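Local coordinates for dTDP-4-dehydrorhamnose reductase (Yersinia enterocolitica, PDB 5U9C), which probably catalyses the NADPH-dependent reduction of dTDP-4-dehydro-beta-L-rhamnose to dTDP-beta-L-rhamnose, a step of dTDP-L-rhamnose biosynthesis, at residues 8-13 with 30-35; 58-63 with 99-104; 89-94 with 139-144. All coordinates share one frame; numbering follows the deposited sequence.

Contacts 1 and 2 lie in the same parallel sheet, whose strands run in the order 31-34, 7-11, 59-62, 100-106, 149-154, 213-217. Contact 1 joins the first two and contact 2 the third and fourth, with centres about 9 Å apart; strands 7-11 and 59-62 are direct neighbours. Contact 3 pairs helices 76-97 and 129-144 on the sheet face that carries Ile-60 and Leu-101, its centre about 10 Å from that of contact 2 and 18 Å from that of contact 1. Along the chain contact 1 closes first, whereas the segments of contacts 2 and 3 alternate. Together they form part of the sheet and one helical layer of a Rossmann-type fold, which probably binds NADP(H).

Contact 1 of 3, residues 8-13 with 30-35; sequences ILITGG and YNVIVT
The carbonyl oxygen of Ile-10 is gripped from two directions: Thr-35 N donates to it at 3.0 Å, and a water donates to it at 2.9 Å. The same water accepts from Gly-13 N at 2.7 Å and donates to Thr-35 O, tying the turn after strand 7-11 to Thr-35, just past strand 31-34. Upstream the strands are joined by Ile-8 N to Asn-31 O, Ile-33 N to Ile-8 O and Ile-10 N to Ile-33 O, the last two each 2.8 Å long and nearly straight. This is parallel pairing within a beta-alpha-beta unit whose linking helix is 16-25, and Gly-13 is probably the first glycine of a Rossmann-type GxGxxG motif. Gly-13, with no side chain, lets its CA pack 4.0 Å from Val-34 CG1.

Ile-8 and Tyr-30 cross at about a right angle. With chi1 at -69°, CG1 of Ile-8 stands beside its backbone N and carries CD1 over one face of the Tyr-30 ring, a CH-pi contact 3.6 Å from the centroid and displaced toward the rim. On the same sheet face Ile-10 CD1 meets Val-32 CG1 at 3.6 Å, branched residues packed against helix 16-25, where Leu-25 touches both. On the other face Leu-9 CD2 packs against the methyl CG2 of Thr-35 at 3.6 Å, and Tyr-51 of helix 48-55 covers this pair.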
# COMPACT_ATOMS: atom_id res chain seq x y z
N ILE D 8 21.38 -37.29 -17.88
CA ILE D 8 21.05 -36.18 -16.98
C ILE D 8 22.18 -35.16 -17.05
O ILE D 8 23.36 -35.50 -16.86
CB ILE D 8 20.94 -36.63 -15.51
CG1 ILE D 8 19.72 -37.53 -15.32
CG2 ILE D 8 20.82 -35.42 -14.60
CD1 ILE D 8 19.66 -38.22 -13.98
N LEU D 9 21.83 -33.91 -17.31
CA LEU D 9 22.80 -32.82 -17.34
C LEU D 9 22.49 -31.91 -16.13
O LEU D 9 21.36 -31.43 -15.99
CB LEU D 9 22.72 -32.10 -18.68
CG LEU D 9 23.76 -31.00 -18.92
CD1 LEU D 9 23.99 -30.78 -20.42
CD2 LEU D 9 23.36 -29.69 -18.25
N ILE D 10 23.49 -31.70 -15.27
CA ILE D 10 23.33 -30.91 -14.03
C ILE D 10 24.17 -29.65 -13.99
O ILE D 10 25.37 -29.72 -14.23
CB ILE D 10 23.77 -31.73 -12.79
CG1 ILE D 10 23.09 -33.09 -12.79
CG2 ILE D 10 23.49 -30.97 -11.47
CD1 ILE D 10 23.44 -33.97 -11.62
N THR D 11 23.55 -28.50 -13.69
CA THR D 11 24.29 -27.24 -13.45
C THR D 11 24.32 -27.10 -11.93
O THR D 11 23.38 -27.51 -11.25
CB THR D 11 23.64 -25.98 -14.07
OG1 THR D 11 22.44 -25.62 -13.33
CG2 THR D 11 23.32 -26.21 -15.54
N GLY D 12 25.37 -26.49 -11.39
CA GLY D 12 25.51 -26.32 -9.92
C GLY D 12 25.71 -27.65 -9.19
O GLY D 12 25.28 -27.82 -8.03
N GLY D 13 26.36 -28.60 -9.87
CA GLY D 13 26.58 -29.94 -9.33
C GLY D 13 27.44 -30.03 -8.07
O GLY D 13 27.35 -31.03 -7.34
N TYR D 30 21.22 -43.83 -14.75
CA TYR D 30 21.53 -42.61 -15.50
C TYR D 30 23.02 -42.31 -15.79
O TYR D 30 23.89 -42.65 -15.01
CB TYR D 30 20.89 -41.41 -14.79
CG TYR D 30 19.39 -41.32 -14.99
CD1 TYR D 30 18.89 -40.66 -16.08
CD2 TYR D 30 18.49 -41.88 -14.09
CE1 TYR D 30 17.53 -40.54 -16.29
CE2 TYR D 30 17.11 -41.78 -14.30
CZ TYR D 30 16.65 -41.10 -15.41
OH TYR D 30 15.30 -40.95 -15.70
N ASN D 31 23.28 -41.71 -16.96
CA ASN D 31 24.60 -41.21 -17.33
C ASN D 31 24.55 -39.72 -16.94
O ASN D 31 23.74 -38.97 -17.50
CB ASN D 31 24.83 -41.36 -18.84
CG ASN D 31 26.06 -40.58 -19.33
OD1 ASN D 31 27.07 -40.48 -18.63
ND2 ASN D 31 25.97 -40.04 -20.55
N VAL D 32 25.40 -39.29 -16.02
CA VAL D 32 25.34 -37.92 -15.49
C VAL D 32 26.46 -37.01 -15.98
O VAL D 32 27.63 -37.33 -15.84
CB VAL D 32 25.39 -37.94 -13.94
CG1 VAL D 32 25.14 -36.55 -13.38
CG2 VAL D 32 24.36 -38.91 -13.38
N ILE D 33 26.09 -35.87 -16.54
CA ILE D 33 27.05 -34.86 -17.01
C ILE D 33 26.97 -33.70 -16.02
O ILE D 33 25.93 -33.02 -15.90
CB ILE D 33 26.68 -34.34 -18.43
CG1 ILE D 33 26.53 -35.49 -19.42
CG2 ILE D 33 27.72 -33.34 -18.94
CD1 ILE D 33 27.77 -36.34 -19.56
N VAL D 34 28.05 -33.49 -15.30
CA VAL D 34 28.14 -32.42 -14.31
C VAL D 34 28.89 -31.28 -14.99
O VAL D 34 30.08 -31.39 -15.25
CB VAL D 34 28.89 -32.87 -13.04
CG1 VAL D 34 28.96 -31.73 -12.02
CG2 VAL D 34 28.21 -34.09 -12.43
N THR D 35 28.18 -30.19 -15.28
CA THR D 35 28.81 -29.06 -15.95
C THR D 35 29.85 -28.39 -15.03
O THR D 35 29.74 -28.43 -13.81
CB THR D 35 27.77 -28.01 -16.42
OG1 THR D 35 27.19 -27.34 -15.30
CG2 THR D 35 26.68 -28.67 -17.24
O HOH W 1 27.36 -28.58 -12.38

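Contact 2 of 3, residues 58-63 with 99-104; sequences DVILHF and AWLLYL
Two neighbouring parallel strands, 59-62 and 100-104, pair here in the buried middle of the sheet, their axes 4.9 Å apart and only 9° from parallel. The backbone ladder runs from Trp-100 N to Asp-58 O through Ile-60 and Leu-102 to a weak last bond, Leu-104 N to His-62 O at 3.3 Å. On one face Val-59 lies alongside Trp-100 and sets CG1 at the edge of the indole, in its plane, 3.7 Å from CE3. Leu-61 CD2 reaches Leu-102 CB at 3.9 Å; Leu-61 and Trp-100 meet Ile-207, and Leu-102 meets Ile-203, of helix 196-209.

On the opposite face Ile-60 CG2 touches Leu-101 CD1 at 3.6 Å, both beneath helix 76-97. Beyond them the His-62 and Tyr-103 rings point the same way, planes at 22°, displaced so that little of one lies over the other; nearest are His-62 CD2 and Tyr-103 CD1. CG of His-62 is anti to its backbone N (chi1 179°), directing the ring to hydrogen bonds, ND1 with Thr-11 OG1 and NE2 with Thr-87 OG1, that hold its rotation. Hydrophobic residues on both faces of a central parallel strand pair, covered by helices on each side, are characteristic of the Rossmann fold.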
# COMPACT_ATOMS: atom_id res chain seq x y z
N ASP D 58 18.27 -36.09 -21.63
CA ASP D 58 16.86 -36.44 -21.43
C ASP D 58 16.30 -35.63 -20.25
O ASP D 58 15.09 -35.34 -20.18
CB ASP D 58 16.73 -37.91 -21.09
CG ASP D 58 17.25 -38.79 -22.19
OD1 ASP D 58 16.59 -38.88 -23.24
OD2 ASP D 58 18.34 -39.34 -22.01
N VAL D 59 17.20 -35.29 -19.33
CA VAL D 59 16.86 -34.53 -18.14
C VAL D 59 17.90 -33.46 -17.87
O VAL D 59 19.10 -33.71 -18.01
CB VAL D 59 16.80 -35.49 -16.91
CG1 VAL D 59 16.72 -34.72 -15.59
CG2 VAL D 59 15.65 -36.47 -17.05
N ILE D 60 17.43 -32.28 -17.48
CA ILE D 60 18.29 -31.16 -17.10
C ILE D 60 17.89 -30.68 -15.71
O ILE D 60 16.73 -30.37 -15.49
CB ILE D 60 18.20 -29.97 -18.06
CG1 ILE D 60 18.67 -30.38 -19.45
CG2 ILE D 60 19.05 -28.80 -17.55
CD1 ILE D 60 18.40 -29.34 -20.53
N LEU D 61 18.86 -30.67 -14.79
CA LEU D 61 18.66 -30.22 -13.42
C LEU D 61 19.44 -28.91 -13.34
O LEU D 61 20.69 -28.91 -13.34
CB LEU D 61 19.23 -31.23 -12.42
CG LEU D 61 18.79 -32.69 -12.59
CD1 LEU D 61 19.37 -33.52 -11.48
CD2 LEU D 61 17.28 -32.83 -12.59
N HIS D 62 18.70 -27.81 -13.26
CA HIS D 62 19.30 -26.48 -13.25
C HIS D 62 19.32 -25.90 -11.85
O HIS D 62 18.34 -25.30 -11.41
CB HIS D 62 18.57 -25.56 -14.23
CG HIS D 62 19.12 -24.17 -14.24
ND1 HIS D 62 20.47 -23.91 -14.10
CD2 HIS D 62 18.52 -22.98 -14.45
CE1 HIS D 62 20.66 -22.60 -14.17
NE2 HIS D 62 19.50 -22.02 -14.40
N PHE D 63 20.43 -26.13 -11.14
CA PHE D 63 20.59 -25.65 -9.77
C PHE D 63 21.53 -24.45 -9.66
O PHE D 63 21.54 -23.76 -8.63
CB PHE D 63 21.14 -26.76 -8.82
CG PHE D 63 20.37 -28.05 -8.82
CD1 PHE D 63 18.99 -28.08 -8.79
CD2 PHE D 63 21.04 -29.28 -8.72
CE1 PHE D 63 18.29 -29.29 -8.76
CE2 PHE D 63 20.35 -30.48 -8.66
CZ PHE D 63 18.97 -30.49 -8.67
N ALA D 99 14.02 -32.20 -23.47
CA ALA D 99 14.39 -32.64 -22.14
C ALA D 99 13.44 -32.12 -21.08
O ALA D 99 12.93 -30.98 -21.17
CB ALA D 99 15.81 -32.15 -21.82
N TRP D 100 13.19 -32.95 -20.07
CA TRP D 100 12.42 -32.55 -18.88
C TRP D 100 13.36 -31.68 -18.06
O TRP D 100 14.50 -32.08 -17.80
CB TRP D 100 11.98 -33.79 -18.12
CG TRP D 100 11.28 -33.59 -16.80
CD1 TRP D 100 9.92 -33.47 -16.58
CD2 TRP D 100 11.88 -33.62 -15.50
NE1 TRP D 100 9.67 -33.38 -15.24
CE2 TRP D 100 10.85 -33.48 -14.55
CE3 TRP D 100 13.20 -33.72 -15.05
CZ2 TRP D 100 11.09 -33.45 -13.18
CZ3 TRP D 100 13.44 -33.70 -13.69
CH2 TRP D 100 12.39 -33.56 -12.77
N LEU D 101 12.91 -30.48 -17.69
CA LEU D 101 13.73 -29.50 -16.99
C LEU D 101 13.27 -29.21 -15.58
O LEU D 101 12.12 -28.82 -15.36
CB LEU D 101 13.73 -28.19 -17.78
CG LEU D 101 14.40 -26.96 -17.18
CD1 LEU D 101 15.88 -27.19 -16.91
CD2 LEU D 101 14.25 -25.79 -18.13
N LEU D 102 14.19 -29.34 -14.64
CA LEU D 102 13.92 -29.04 -13.25
C LEU D 102 14.65 -27.76 -12.93
O LEU D 102 15.85 -27.66 -13.16
CB LEU D 102 14.36 -30.19 -12.33
CG LEU D 102 14.35 -29.97 -10.80
CD1 LEU D 102 13.10 -29.34 -10.29
CD2 LEU D 102 14.57 -31.29 -10.08
N TYR D 103 13.92 -26.77 -12.44
CA TYR D 103 14.48 -25.47 -12.07
C TYR D 103 14.29 -25.27 -10.57
O TYR D 103 13.17 -25.33 -10.07
CB TYR D 103 13.80 -24.32 -12.85
CG TYR D 103 14.26 -22.92 -12.50
CD1 TYR D 103 15.61 -22.57 -12.56
CD2 TYR D 103 13.35 -21.90 -12.21
CE1 TYR D 103 16.05 -21.28 -12.28
CE2 TYR D 103 13.78 -20.60 -11.93
CZ TYR D 103 15.13 -20.30 -11.98
OH TYR D 103 15.58 -19.04 -11.73
N LEU D 104 15.39 -25.08 -9.87
CA LEU D 104 15.35 -24.81 -8.44
C LEU D 104 15.10 -23.31 -8.25
O LEU D 104 15.94 -22.49 -8.61
CB LEU D 104 16.66 -25.20 -7.78
CG LEU D 104 16.79 -24.87 -6.28
CD1 LEU D 104 15.76 -25.66 -5.48
CD2 LEU D 104 18.20 -25.17 -5.82
O HOH W 2 18.90 -22.76 -7.92

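Contact 3 of 3, residues 89-94 with 139-144; sequences QIAQAA and SSVRNA. With IMD (imidazole), chain H.
Ala-91 and Ala-144 meet with their methyl groups facing each other, CB to CB at 3.8 Å, and both CA-CB bonds point at the opposite helix. Each methyl also touches backbone oxygen of the other helix: Ala-91 CB lies 3.6 Å from Ser-140 O, and Ala-144 CB lies 3.7 Å from Ala-91 O. Alanine suits both places because a single methyl is small enough to let the helix axes approach to 8.7 Å; they run nearly parallel, at 16°. The Ala-91 methyl sits against one turn of helix 129-144, touching Ser-140 O, Val-141 CA (4.0 Å from Ala-91 CB) and Ala-144 CB.

The CA-CB bond of Val-141 points across the line between the helices. With chi1 at 170°, CG2 is the branch beside the backbone N, and it is the one that makes the looser contact with Ala-91 CB at 4.4 Å. Gln-92 starts out away from helix 129-144, yet its bent chain brings NE2 back to within 4.2 Å of Ala-144 CB. That amide nitrogen is hydrogen-bonded to Glu-88 OE2 and Ser-140 OG to Glu-88 OE1, so one carboxylate ties polar groups of both helices together. At the far side of helix 76-97, Gln-89 OE1 accepts a weak hydrogen bond from N1 of an imidazole probably left from crystallisation.

Both helices lie against the same sheet face: Val-141 rests on Leu-101 and Tyr-103 of strand 100-106 and on His-149 of strand 149-154, while Ile-90 covers Ile-60 and His-62 and touches helix 48-55 beside it.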
# COMPACT_ATOMS: atom_id res chain seq x y z
N GLN D 89 18.39 -19.37 -21.76
CA GLN D 89 19.09 -20.23 -22.72
C GLN D 89 18.94 -21.71 -22.38
O GLN D 89 18.76 -22.54 -23.26
CB GLN D 89 20.55 -19.82 -22.84
CG GLN D 89 20.69 -18.41 -23.39
CD GLN D 89 20.12 -18.28 -24.77
OE1 GLN D 89 20.51 -19.01 -25.68
NE2 GLN D 89 19.20 -17.34 -24.95
N ILE D 90 19.00 -22.03 -21.09
CA ILE D 90 18.83 -23.42 -20.66
C ILE D 90 17.41 -23.91 -21.03
O ILE D 90 17.25 -25.02 -21.54
CB ILE D 90 19.08 -23.57 -19.14
CG1 ILE D 90 20.58 -23.32 -18.86
CG2 ILE D 90 18.66 -24.95 -18.66
CD1 ILE D 90 20.96 -23.25 -17.40
N ALA D 91 16.40 -23.08 -20.76
CA ALA D 91 15.01 -23.45 -21.09
C ALA D 91 14.81 -23.62 -22.61
O ALA D 91 14.14 -24.55 -23.04
CB ALA D 91 14.05 -22.42 -20.55
N GLN D 92 15.42 -22.74 -23.42
CA GLN D 92 15.31 -22.85 -24.87
C GLN D 92 15.98 -24.15 -25.34
O GLN D 92 15.44 -24.84 -26.19
CB GLN D 92 15.91 -21.62 -25.60
CG GLN D 92 15.09 -20.34 -25.49
CD GLN D 92 13.67 -20.49 -26.03
OE1 GLN D 92 13.41 -21.26 -26.95
NE2 GLN D 92 12.75 -19.71 -25.47
N ALA D 93 17.14 -24.47 -24.76
CA ALA D 93 17.84 -25.70 -25.10
C ALA D 93 17.00 -26.94 -24.68
O ALA D 93 16.89 -27.90 -25.46
CB ALA D 93 19.21 -25.72 -24.46
N ALA D 94 16.40 -26.90 -23.49
CA ALA D 94 15.53 -28.01 -23.03
C ALA D 94 14.37 -28.24 -24.00
O ALA D 94 14.09 -29.37 -24.40
CB ALA D 94 15.00 -27.75 -21.62
N SER D 139 9.50 -17.79 -15.23
CA SER D 139 8.68 -17.50 -16.40
C SER D 139 9.32 -18.12 -17.65
O SER D 139 8.63 -18.79 -18.43
CB SER D 139 8.51 -15.99 -16.63
OG SER D 139 7.91 -15.35 -15.52
N SER D 140 10.64 -17.94 -17.79
CA SER D 140 11.38 -18.46 -18.96
C SER D 140 11.21 -19.97 -19.08
O SER D 140 11.04 -20.50 -20.19
CB SER D 140 12.87 -18.15 -18.83
OG SER D 140 13.09 -16.78 -19.01
N VAL D 141 11.25 -20.65 -17.95
CA VAL D 141 11.10 -22.10 -17.89
C VAL D 141 9.68 -22.52 -18.29
O VAL D 141 9.51 -23.37 -19.18
CB VAL D 141 11.49 -22.63 -16.50
CG1 VAL D 141 11.10 -24.10 -16.34
CG2 VAL D 141 12.98 -22.43 -16.26
N ARG D 142 8.67 -21.88 -17.69
CA ARG D 142 7.25 -22.20 -17.99
C ARG D 142 6.85 -21.98 -19.42
O ARG D 142 6.20 -22.84 -20.02
CB ARG D 142 6.27 -21.38 -17.15
CG ARG D 142 6.22 -21.80 -15.72
CD ARG D 142 4.93 -21.33 -15.04
NE ARG D 142 5.08 -21.61 -13.62
CZ ARG D 142 5.76 -20.83 -12.79
NH1 ARG D 142 5.89 -21.18 -11.52
NH2 ARG D 142 6.34 -19.71 -13.23
N ASN D 143 7.20 -20.81 -19.94
CA ASN D 143 6.90 -20.45 -21.31
C ASN D 143 7.56 -21.41 -22.35
O ASN D 143 6.93 -21.79 -23.31
CB ASN D 143 7.30 -18.99 -21.58
CG ASN D 143 6.52 -17.99 -20.72
OD1 ASN D 143 5.72 -18.38 -19.85
ND2 ASN D 143 6.78 -16.71 -20.93
N ALA D 144 8.81 -21.82 -22.11
CA ALA D 144 9.52 -22.71 -23.05
C ALA D 144 9.16 -24.19 -22.93
O ALA D 144 8.96 -24.85 -23.94
CB ALA D 144 11.02 -22.54 -22.88
N1 IMD H . 19.95 -18.69 -28.90
C2 IMD H . 18.71 -19.21 -28.75
N3 IMD H . 18.37 -19.82 -29.91
C4 IMD H . 19.39 -19.67 -30.79
C5 IMD H . 20.38 -18.96 -30.15